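Side-chain contact in geranyltranstransferase (Methylococcus capsulatus, PDB 3TS7), which probably makes farnesyl diphosphate, as a magnesium-dependent prenyl transferase of the FPP/GGPP synthase family: residues M42-L47 and K109-A114. Sequence-based numbering, arbitrary orientation.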
loop_
_atom_site.group_PDB
_atom_site.type_symbol
_atom_site.label_atom_id
_atom_site.label_comp_id
_atom_site.label_asym_id
_atom_site.label_seq_id
_atom_site.Cartn_x
_atom_site.Cartn_y
_atom_site.Cartn_z
ATOM N N MET B 42 1.534 8.216 12.340
ATOM C CA MET B 42 2.479 7.935 11.255
ATOM C C MET B 42 3.852 8.521 11.551
ATOM O O MET B 42 4.866 7.837 11.406
ATOM C CB MET B 42 1.971 8.502 9.936
ATOM C CG MET B 42 0.632 7.982 9.526
ATOM S SD MET B 42 0.031 8.932 8.110
ATOM C CE MET B 42 0.394 7.755 6.889
ATOM N N ARG B 43 3.868 9.779 11.980
ATOM C CA ARG B 43 5.093 10.473 12.380
ATOM C C ARG B 43 5.780 9.867 13.603
ATOM O O ARG B 43 7.005 9.881 13.689
ATOM C CB ARG B 43 4.816 11.952 12.634
ATOM C CG ARG B 43 4.697 12.743 11.357
ATOM C CD ARG B 43 4.216 14.161 11.575
ATOM N NE ARG B 43 4.466 14.921 10.360
ATOM C CZ ARG B 43 5.595 15.579 10.120
ATOM N NH1 ARG B 43 5.749 16.227 8.979
ATOM N NH2 ARG B 43 6.564 15.588 11.031
ATOM N N TYR B 44 4.986 9.352 14.540
ATOM C CA TYR B 44 5.500 8.745 15.776
ATOM C C TYR B 44 6.269 7.473 15.447
ATOM O O TYR B 44 7.292 7.180 16.058
ATOM C CB TYR B 44 4.340 8.422 16.710
ATOM C CG TYR B 44 4.680 7.659 17.964
ATOM C CD1 TYR B 44 4.975 8.334 19.153
ATOM C CD2 TYR B 44 4.655 6.258 17.980
ATOM C CE1 TYR B 44 5.251 7.634 20.325
ATOM C CE2 TYR B 44 4.952 5.553 19.136
ATOM C CZ TYR B 44 5.250 6.244 20.304
ATOM O OH TYR B 44 5.529 5.544 21.454
ATOM N N SER B 45 5.746 6.726 14.481
ATOM C CA SER B 45 6.356 5.487 14.035
ATOM C C SER B 45 7.520 5.683 13.060
ATOM O O SER B 45 8.487 4.925 13.099
ATOM C CB SER B 45 5.297 4.583 13.441
ATOM O OG SER B 45 4.366 4.195 14.436
ATOM N N VAL B 46 7.447 6.696 12.203
ATOM C CA VAL B 46 8.483 6.886 11.185
ATOM C C VAL B 46 9.692 7.679 11.675
ATOM O O VAL B 46 10.832 7.329 11.366
ATOM C CB VAL B 46 7.910 7.523 9.896
ATOM C CG1 VAL B 46 9.017 7.917 8.911
ATOM C CG2 VAL B 46 6.983 6.566 9.235
ATOM N N LEU B 47 9.447 8.735 12.442
ATOM C CA LEU B 47 10.497 9.692 12.747
ATOM C C LEU B 47 11.174 9.402 14.078
ATOM O O LEU B 47 10.712 8.554 14.846
ATOM C CB LEU B 47 9.947 11.123 12.716
ATOM C CG LEU B 47 9.443 11.636 11.371
ATOM C CD1 LEU B 47 8.756 12.979 11.542
ATOM C CD2 LEU B 47 10.574 11.721 10.329
ATOM N N LYS B 109 -0.053 0.668 21.131
ATOM C CA LYS B 109 -0.042 0.990 22.561
ATOM C C LYS B 109 -0.137 2.488 22.775
ATOM O O LYS B 109 -0.934 2.943 23.590
ATOM C CB LYS B 109 1.203 0.436 23.268
ATOM C CG LYS B 109 1.135 -1.044 23.587
ATOM C CD LYS B 109 -0.018 -1.375 24.518
ATOM C CE LYS B 109 -0.524 -2.785 24.258
ATOM N NZ LYS B 109 -1.304 -3.328 25.401
ATOM N N ALA B 110 0.664 3.243 22.024
ATOM C CA ALA B 110 0.761 4.698 22.158
ATOM C C ALA B 110 -0.495 5.447 21.711
ATOM O O ALA B 110 -0.731 6.574 22.155
ATOM C CB ALA B 110 1.969 5.212 21.400
ATOM N N TYR B 111 -1.267 4.832 20.811
ATOM C CA TYR B 111 -2.551 5.373 20.343
ATOM C C TYR B 111 -3.661 4.356 20.620
ATOM O O TYR B 111 -4.102 4.211 21.762
ATOM C CB TYR B 111 -2.480 5.795 18.856
ATOM C CG TYR B 111 -1.518 6.952 18.629
ATOM C CD1 TYR B 111 -1.971 8.275 18.617
ATOM C CD2 TYR B 111 -0.144 6.724 18.475
ATOM C CE1 TYR B 111 -1.079 9.336 18.441
ATOM C CE2 TYR B 111 0.744 7.765 18.307
ATOM C CZ TYR B 111 0.276 9.067 18.281
ATOM O OH TYR B 111 1.177 10.086 18.114
ATOM N N ASP B 112 -4.102 3.655 19.587
ATOM C CA ASP B 112 -5.033 2.541 19.727
ATOM C C ASP B 112 -4.866 1.684 18.489
ATOM O O ASP B 112 -4.200 2.095 17.532
ATOM C CB ASP B 112 -6.479 3.034 19.838
ATOM C CG ASP B 112 -6.810 4.069 18.792
ATOM O OD1 ASP B 112 -7.441 3.699 17.782
ATOM O OD2 ASP B 112 -6.393 5.235 18.962
ATOM N N GLU B 113 -5.481 0.505 18.499
ATOM C CA GLU B 113 -5.324 -0.443 17.402
ATOM C C GLU B 113 -5.878 0.037 16.065
ATOM O O GLU B 113 -5.300 -0.274 15.016
ATOM C CB GLU B 113 -5.897 -1.801 17.773
ATOM C CG GLU B 113 -4.977 -2.604 18.676
ATOM C CD GLU B 113 -5.581 -3.917 19.094
ATOM O OE1 GLU B 113 -5.609 -4.188 20.309
ATOM O OE2 GLU B 113 -6.020 -4.686 18.213
ATOM N N ALA B 114 -6.978 0.793 16.113
ATOM C CA ALA B 114 -7.611 1.352 14.917
ATOM C C ALA B 114 -6.708 2.384 14.234
ATOM O O ALA B 114 -6.576 2.391 12.998
ATOM C CB ALA B 114 -8.962 1.976 15.273
#
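Tyr44 and Tyr111 form an edge-to-face (T-shaped) aromatic pair at the protein surface, where the last turn of helix 36-46 meets the junction between the short helix 107-110 and the long helix 113-133. The edge of the Tyr111 ring is directed at the face of the Tyr44 ring; the centroids lie 5.7 Å apart and the planes are turned by 83°. The touching edge is the CE2 side of Tyr111: its CE2 stands over the Tyr44 face, 4.0 Å from Tyr44 CG, while Tyr111 OH runs on past the root of the ring to 3.8 Å from Tyr44 CB. A chi1 of 174°, which sets CG opposite the backbone N and beside the carbonyl carbon, carries the Tyr44 ring out to Ala110. There the methyl CB of Ala110 approaches the phenol end obliquely, 3.6 Å from both CZ and OH of Tyr44. No hydrogen bond crosses between the segments, so the contact rests on ring and methyl packing. In the all-alpha isoprenoid synthase fold of the FPP/GGPP synthase family, this contact joins an early helix to the link entering helix 113-133; the centre of the contact lies about 20 Å from the centre of the chain. Tyr111 is the first residue to leave helical geometry after helix 107-110, and Asp112 follows as the N-cap of helix 113-133, its carboxylate also salt-bridged to Arg37. Tyr111 further packs on Arg37, Gln40 and Ala41 of helix 36-46. The Tyr44 hydroxyl is hydrogen-bonded to Pro105 O, and Lys104 makes a cation-pi contact with the Tyr44 ring. Were the phenol ring of Tyr44 lost to an alanine here, the Tyr111 edge would probably be left without its aromatic face, a gap would open beside the Ala110 methyl, and Pro105 O would lose its hydroxyl partner.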